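Local coordinates for protein putative glyoxalase (Bacillus halodurans C-125, PDB 3CT8) that binds zinc and is probably a metal-dependent enzyme of the glyoxalase/bleomycin resistance/dioxygenase (vicinal oxygen chelate) superfamily, its substrate not established, at residues V100-L103 with T104-K108; C133-P136 with N137-V141. All blocks are in the same frame, centred on the assembly; numbering follows the deposited sequence.

Interaction 1 of 2, residues V100-L103 with T104-K108; sequences VDEL and TQKLK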
ATOM      1  N   VAL A 100      -8.756  19.176  -1.945  1.00 48.88           N
ATOM      2  CA  VAL A 100      -9.734  18.071  -1.935  1.00 48.07           C
ATOM      3  C   VAL A 100     -10.922  18.461  -2.803  1.00 48.72           C
ATOM      4  O   VAL A 100     -11.346  17.682  -3.651  1.00 48.25           O
ATOM      5  CB  VAL A 100     -10.234  17.676  -0.487  1.00 49.86           C
ATOM      6  CG1 VAL A 100     -11.473  16.797  -0.543  1.00 47.42           C
ATOM      7  CG2 VAL A 100      -9.114  16.976   0.319  1.00 44.63           C
ATOM      8  N   ASP A 101     -11.414  19.698  -2.646  1.00 49.44           N
ATOM      9  CA  ASP A 101     -12.571  20.148  -3.440  1.00 49.29           C
ATOM     10  C   ASP A 101     -12.223  20.156  -4.922  1.00 49.48           C
ATOM     11  O   ASP A 101     -12.991  19.754  -5.778  1.00 50.91           O
ATOM     12  CB  ASP A 101     -13.060  21.552  -3.028  1.00 49.56           C
ATOM     13  CG  ASP A 101     -13.677  21.585  -1.648  1.00 49.26           C
ATOM     14  OD1 ASP A 101     -14.082  20.520  -1.126  1.00 54.59           O
ATOM     15  OD2 ASP A 101     -13.767  22.697  -1.088  1.00 52.50           O
ATOM     16  N   GLU A 102     -11.041  20.641  -5.214  1.00 49.61           N
ATOM     17  CA  GLU A 102     -10.570  20.723  -6.590  1.00 49.45           C
ATOM     18  C   GLU A 102     -10.516  19.354  -7.204  1.00 49.59           C
ATOM     19  O   GLU A 102     -10.987  19.152  -8.309  1.00 49.95           O
ATOM     20  CB  GLU A 102      -9.175  21.367  -6.638  1.00 50.75           C
ATOM     21  CG  GLU A 102      -8.480  21.339  -7.997  1.00 54.62           C
ATOM     22  CD  GLU A 102      -7.116  22.013  -7.977  1.00 61.17           C
ATOM     23  OE1 GLU A 102      -7.026  23.173  -7.511  1.00 67.49           O
ATOM     24  OE2 GLU A 102      -6.144  21.398  -8.456  1.00 68.20           O
ATOM     25  N   LEU A 103      -9.953  18.402  -6.466  1.00 49.59           N
ATOM     26  CA  LEU A 103      -9.811  17.026  -6.971  1.00 49.50           C
ATOM     27  C   LEU A 103     -11.160  16.378  -7.222  1.00 49.14           C
ATOM     28  O   LEU A 103     -11.330  15.618  -8.165  1.00 49.44           O
ATOM     29  CB  LEU A 103      -8.971  16.153  -6.015  1.00 48.69           C
ATOM     30  CG  LEU A 103      -7.457  16.455  -5.934  1.00 51.19           C
ATOM     31  CD1 LEU A 103      -6.760  15.705  -4.791  1.00 42.64           C
ATOM     32  CD2 LEU A 103      -6.802  16.128  -7.264  1.00 50.35           C
ATOM     33  N   THR A 104     -12.108  16.710  -6.358  1.00 50.37           N
ATOM     34  CA  THR A 104     -13.478  16.161  -6.415  1.00 51.22           C
ATOM     35  C   THR A 104     -14.145  16.596  -7.710  1.00 53.02           C
ATOM     36  O   THR A 104     -14.781  15.806  -8.423  1.00 52.69           O
ATOM     37  CB  THR A 104     -14.347  16.646  -5.221  1.00 51.46           C
ATOM     38  OG1 THR A 104     -13.782  16.176  -3.993  1.00 45.76           O
ATOM     39  CG2 THR A 104     -15.800  16.130  -5.317  1.00 52.03           C
ATOM     40  N   GLN A 105     -13.986  17.878  -7.996  1.00 54.24           N
ATOM     41  CA  GLN A 105     -14.538  18.455  -9.219  1.00 55.23           C
ATOM     42  C   GLN A 105     -13.901  17.827 -10.429  1.00 54.29           C
ATOM     43  O   GLN A 105     -14.604  17.515 -11.372  1.00 53.54           O
ATOM     44  CB  GLN A 105     -14.461  19.972  -9.259  1.00 56.35           C
ATOM     45  CG  GLN A 105     -15.669  20.582  -8.605  1.00 64.81           C
ATOM     46  CD  GLN A 105     -16.987  20.184  -9.306  1.00 69.01           C
ATOM     47  OE1 GLN A 105     -18.053  20.155  -8.682  1.00 73.60           O
ATOM     48  NE2 GLN A 105     -16.902  19.842 -10.593  1.00 69.63           N
ATOM     49  N   LYS A 106     -12.584  17.638 -10.383  1.00 53.58           N
ATOM     50  CA  LYS A 106     -11.862  16.992 -11.491  1.00 55.35           C
ATOM     51  C   LYS A 106     -12.342  15.605 -11.724  1.00 56.30           C
ATOM     52  O   LYS A 106     -12.494  15.178 -12.859  1.00 56.12           O
ATOM     53  CB  LYS A 106     -10.324  16.914 -11.337  1.00 56.15           C
ATOM     54  CG  LYS A 106      -9.628  17.990 -12.116  1.00 59.80           C
ATOM     55  CD  LYS A 106      -9.749  19.341 -11.502  1.00 59.68           C
ATOM     56  CE  LYS A 106      -8.703  19.524 -10.478  1.00 62.84           C
ATOM     57  NZ  LYS A 106      -7.346  19.617 -11.117  1.00 64.35           N
ATOM     58  N   LEU A 107     -12.513  14.894 -10.622  1.00 57.32           N
ATOM     59  CA  LEU A 107     -12.972  13.520 -10.678  1.00 56.86           C
ATOM     60  C   LEU A 107     -14.307  13.482 -11.420  1.00 56.10           C
ATOM     61  O   LEU A 107     -14.453  12.790 -12.428  1.00 53.87           O
ATOM     62  CB  LEU A 107     -13.050  12.891  -9.282  1.00 56.53           C
ATOM     63  CG  LEU A 107     -11.672  12.489  -8.724  1.00 59.36           C
ATOM     64  CD1 LEU A 107     -11.740  11.976  -7.268  1.00 59.04           C
ATOM     65  CD2 LEU A 107     -11.028  11.408  -9.649  1.00 50.41           C
ATOM     66  N   LYS A 108     -15.243  14.303 -10.975  1.00 57.61           N
ATOM     67  CA  LYS A 108     -16.569  14.303 -11.603  1.00 58.93           C
ATOM     68  C   LYS A 108     -16.489  14.550 -13.095  1.00 60.32           C
ATOM     69  O   LYS A 108     -17.125  13.868 -13.867  1.00 61.66           O
ATOM     70  CB  LYS A 108     -17.560  15.286 -10.955  1.00 59.95           C
ATOM     71  CG  LYS A 108     -17.880  14.968  -9.497  1.00 63.10           C
ATOM     72  CD  LYS A 108     -19.042  15.772  -8.936  1.00 64.80           C
ATOM     73  CE  LYS A 108     -20.351  15.275  -9.516  1.00 68.44           C
ATOM     74  NZ  LYS A 108     -21.543  15.904  -8.863  1.00 71.43           N
TER

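Interaction 2 of 2, residues C133-P136 with N137-V141; sequences CEDP and NRIKV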
ATOM      1  N   CYS A 133     -12.777   7.814  -3.899  1.00 50.94           N
ATOM      2  CA  CYS A 133     -13.052   7.468  -5.297  1.00 49.49           C
ATOM      3  C   CYS A 133     -12.516   6.091  -5.658  1.00 48.79           C
ATOM      4  O   CYS A 133     -11.967   5.364  -4.816  1.00 47.39           O
ATOM      5  CB  CYS A 133     -12.454   8.514  -6.242  1.00 50.71           C
ATOM      6  SG  CYS A 133     -10.616   8.558  -6.321  1.00 52.73           S
ATOM      7  N   GLU A 134     -12.665   5.738  -6.921  1.00 47.37           N
ATOM      8  CA  GLU A 134     -12.206   4.429  -7.390  1.00 49.21           C
ATOM      9  C   GLU A 134     -11.301   4.533  -8.589  1.00 49.85           C
ATOM     10  O   GLU A 134     -11.573   5.292  -9.518  1.00 51.41           O
ATOM     11  CB  GLU A 134     -13.371   3.502  -7.787  1.00 49.08           C
ATOM     12  CG  GLU A 134     -14.221   2.922  -6.671  1.00 52.67           C
ATOM     13  CD  GLU A 134     -15.354   2.012  -7.209  1.00 56.15           C
ATOM     14  OE1 GLU A 134     -15.821   2.254  -8.327  1.00 59.14           O
ATOM     15  OE2 GLU A 134     -15.796   1.080  -6.508  1.00 52.88           O
ATOM     16  N   ASP A 135     -10.240   3.738  -8.575  1.00 49.06           N
ATOM     17  CA  ASP A 135      -9.335   3.723  -9.709  1.00 50.23           C
ATOM     18  C   ASP A 135     -10.033   2.768 -10.708  1.00 50.84           C
ATOM     19  O   ASP A 135     -11.089   2.201 -10.388  1.00 49.37           O
ATOM     20  CB  ASP A 135      -7.897   3.310  -9.348  1.00 49.39           C
ATOM     21  CG  ASP A 135      -7.698   1.817  -9.273  1.00 50.69           C
ATOM     22  OD1 ASP A 135      -8.673   1.046  -9.161  1.00 48.95           O
ATOM     23  OD2 ASP A 135      -6.515   1.419  -9.348  1.00 50.54           O
ATOM     24  N   PRO A 136      -9.441   2.564 -11.897  1.00 51.46           N
ATOM     25  CA  PRO A 136     -10.147   1.714 -12.848  1.00 52.12           C
ATOM     26  C   PRO A 136     -10.273   0.245 -12.439  1.00 52.33           C
ATOM     27  O   PRO A 136     -11.027  -0.511 -13.059  1.00 52.80           O
ATOM     28  CB  PRO A 136      -9.330   1.876 -14.133  1.00 51.80           C
ATOM     29  CG  PRO A 136      -8.587   3.193 -13.940  1.00 50.22           C
ATOM     30  CD  PRO A 136      -8.256   3.207 -12.497  1.00 51.78           C
ATOM     31  N   ASN A 137      -9.575  -0.126 -11.376  1.00 51.03           N
ATOM     32  CA  ASN A 137      -9.571  -1.519 -10.872  1.00 49.89           C
ATOM     33  C   ASN A 137     -10.556  -1.665  -9.736  1.00 49.36           C
ATOM     34  O   ASN A 137     -10.725  -2.723  -9.148  1.00 49.16           O
ATOM     35  CB  ASN A 137      -8.163  -1.881 -10.360  1.00 50.48           C
ATOM     36  CG  ASN A 137      -7.126  -1.863 -11.456  1.00 52.05           C
ATOM     37  OD1 ASN A 137      -7.132  -2.728 -12.310  1.00 53.79           O
ATOM     38  ND2 ASN A 137      -6.192  -0.903 -11.403  1.00 51.34           N
ATOM     39  N   ARG A 138     -11.214  -0.576  -9.415  1.00 50.92           N
ATOM     40  CA  ARG A 138     -12.141  -0.610  -8.286  1.00 51.94           C
ATOM     41  C   ARG A 138     -11.367  -0.551  -6.952  1.00 51.47           C
ATOM     42  O   ARG A 138     -11.878  -0.845  -5.869  1.00 51.09           O
ATOM     43  CB  ARG A 138     -13.116  -1.771  -8.294  1.00 52.25           C
ATOM     44  CG  ARG A 138     -14.393  -1.498  -9.061  1.00 58.55           C
ATOM     45  CD  ARG A 138     -14.508  -2.182 -10.368  1.00 65.49           C
ATOM     46  NE  ARG A 138     -15.192  -3.488 -10.254  1.00 69.72           N
ATOM     47  CZ  ARG A 138     -14.599  -4.655 -10.007  1.00 72.68           C
ATOM     48  NH1 ARG A 138     -13.279  -4.719  -9.834  1.00 77.59           N
ATOM     49  NH2 ARG A 138     -15.325  -5.759  -9.929  1.00 71.27           N
ATOM     50  N   ILE A 139     -10.101  -0.183  -7.041  1.00 51.00           N
ATOM     51  CA  ILE A 139      -9.343   0.013  -5.818  1.00 48.74           C
ATOM     52  C   ILE A 139      -9.836   1.363  -5.299  1.00 50.06           C
ATOM     53  O   ILE A 139      -9.984   2.342  -6.060  1.00 50.26           O
ATOM     54  CB  ILE A 139      -7.824   0.044  -6.066  1.00 49.90           C
ATOM     55  CG1 ILE A 139      -7.315  -1.355  -6.504  1.00 49.89           C
ATOM     56  CG2 ILE A 139      -7.100   0.507  -4.784  1.00 50.73           C
ATOM     57  CD1 ILE A 139      -5.846  -1.384  -7.020  1.00 47.27           C
ATOM     58  N   LYS A 140     -10.139   1.399  -4.009  1.00 50.50           N
ATOM     59  CA  LYS A 140     -10.603   2.626  -3.341  1.00 51.08           C
ATOM     60  C   LYS A 140      -9.409   3.547  -3.064  1.00 50.06           C
ATOM     61  O   LYS A 140      -8.340   3.104  -2.610  1.00 48.12           O
ATOM     62  CB  LYS A 140     -11.428   2.315  -2.063  1.00 51.16           C
ATOM     63  CG  LYS A 140     -12.005   3.561  -1.385  1.00 52.08           C
ATOM     64  CD  LYS A 140     -13.030   3.253  -0.313  1.00 53.27           C
ATOM     65  CE  LYS A 140     -12.484   2.591   0.925  1.00 54.45           C
ATOM     66  NZ  LYS A 140     -13.559   2.309   1.989  1.00 49.14           N
ATOM     67  N   VAL A 141      -9.606   4.819  -3.412  1.00 48.92           N
ATOM     68  CA  VAL A 141      -8.610   5.853  -3.293  1.00 47.51           C
ATOM     69  C   VAL A 141      -9.185   7.049  -2.563  1.00 48.41           C
ATOM     70  O   VAL A 141     -10.274   7.523  -2.876  1.00 49.02           O
ATOM     71  CB  VAL A 141      -8.112   6.325  -4.679  1.00 47.93           C
ATOM     72  CG1 VAL A 141      -6.970   7.311  -4.505  1.00 49.05           C
ATOM     73  CG2 VAL A 141      -7.615   5.172  -5.499  1.00 47.05           C
TER

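Interaction 1 of 2, residues V100-L103 with T104-K108
The carbonyl oxygen of V100 takes two donors from T104, one turn further along the alpha-helix that spans residues 97-110. The backbone N of T104 makes the regular i to i+4 bond, while the hydroxyl folds back on the same acceptor, T104 OG1 lying 2.9 Å from V100 O and 41° out of the carbonyl plane. With chi1 at -63°, OG1 sits beside its own backbone N and can reach this carbonyl, leaving CG2 opposite that nitrogen; H120 gives the hydroxyl a second partner. Backbone bonds from Q105 to D101, K106 to E102 and L107 to L103 continue the ladder.

On another side of the helix E102 and K106 run side by side. E102 is stretched out beyond CG, whereas K106 is folded at chi2, chi3 and chi4; its tail is modelled implausibly close to the glutamate, and its exact path is doubtful. The salt bridge between them is weak, K106 NZ to E102 OE2 being 3.4 Å, and each charge has a stronger partner elsewhere: K99 for the glutamate, E44 of helix 31-44 for the lysine. L103 and L107 are buried, the latter packing on W40 and on V131 of strand 130-134. L107 N donates to L103 O at 2.8 Å, and L107 CG rests 3.2 Å from that same oxygen.

Interaction 2 of 2, residues C133-P136 with N137-V141
D135 reaches across the turn with both carboxylate oxygens to hold N137 and I139. Its OD1 accepts two backbone donors from opposite faces of the carboxylate: N137 N at 2.7 Å and I139 N at 2.8 Å. OD2 meets the amide of N137, ND2 lying 3.1 Å away in a nearly straight bond; the oxygen lies in the amide plane, but the nitrogen stands above the carboxylate plane, and the two flat groups are turned 55° apart. A chi1 of 83° tucks D135 CG between its own backbone N and carbonyl carbon, turning the carboxylate in toward the backbone of N137 and I139. The group is buried, and W38 NE1 gives OD2 a further donor, while N137 is fixed from beyond the turn by D29 and S34. The I139 side chain passes obliquely beside the carboxylate, its CD1 3.7 Å from D135 OD2.

This network organises the loop of a beta hairpin joining strands 130-134 and 140-144, with a type I turn from D135 to R138 closed by R138 N on D135 O. R138 then takes a left-handed backbone conformation (phi 77°) and, with the bond from D135 N to I139 O, makes this the type I turn plus G1 bulge of a 3:5 hairpin. The non-hydrogen-bonded pair E134 and K140 and the hydrogen-bonded pair C133 and V141 follow.

C133 and V141 pack on the buried face, SG 3.7 Å from V141 CB, with W38 and L41 of helix 31-44 also against the valine. The outer side is looser: P136 and R138 are exposed, and E134 merely runs alongside R138, OE2 3.9 Å from CG, its carboxylate paired instead with R82. K140, on E134's face, lies near the zinc ligand H89 and directs NZ to Y116 OH.

Overall arrangement
Both interactions are local, within helix 97-110 and round the hairpin of strands 130-134 and 140-144, and they touch where L107 CD1 packs 3.7 Å from C133 CB. Both lean on helix 31-44, which meets buried L103 and L107 in interaction 1 and buried D135 and V141 in interaction 2, with K106 and P136 at the margins. Interaction 1, further from the chain centre, combines a backbone ladder with a surface ion pair of doubly engaged charges. In interaction 2 a buried carboxylate instead supplies acceptors to the tight turn of the hairpin. The hairpin is also nearer the metal: the K140 side chain is about 6 Å from the zinc ion, that of V100 about 12 Å.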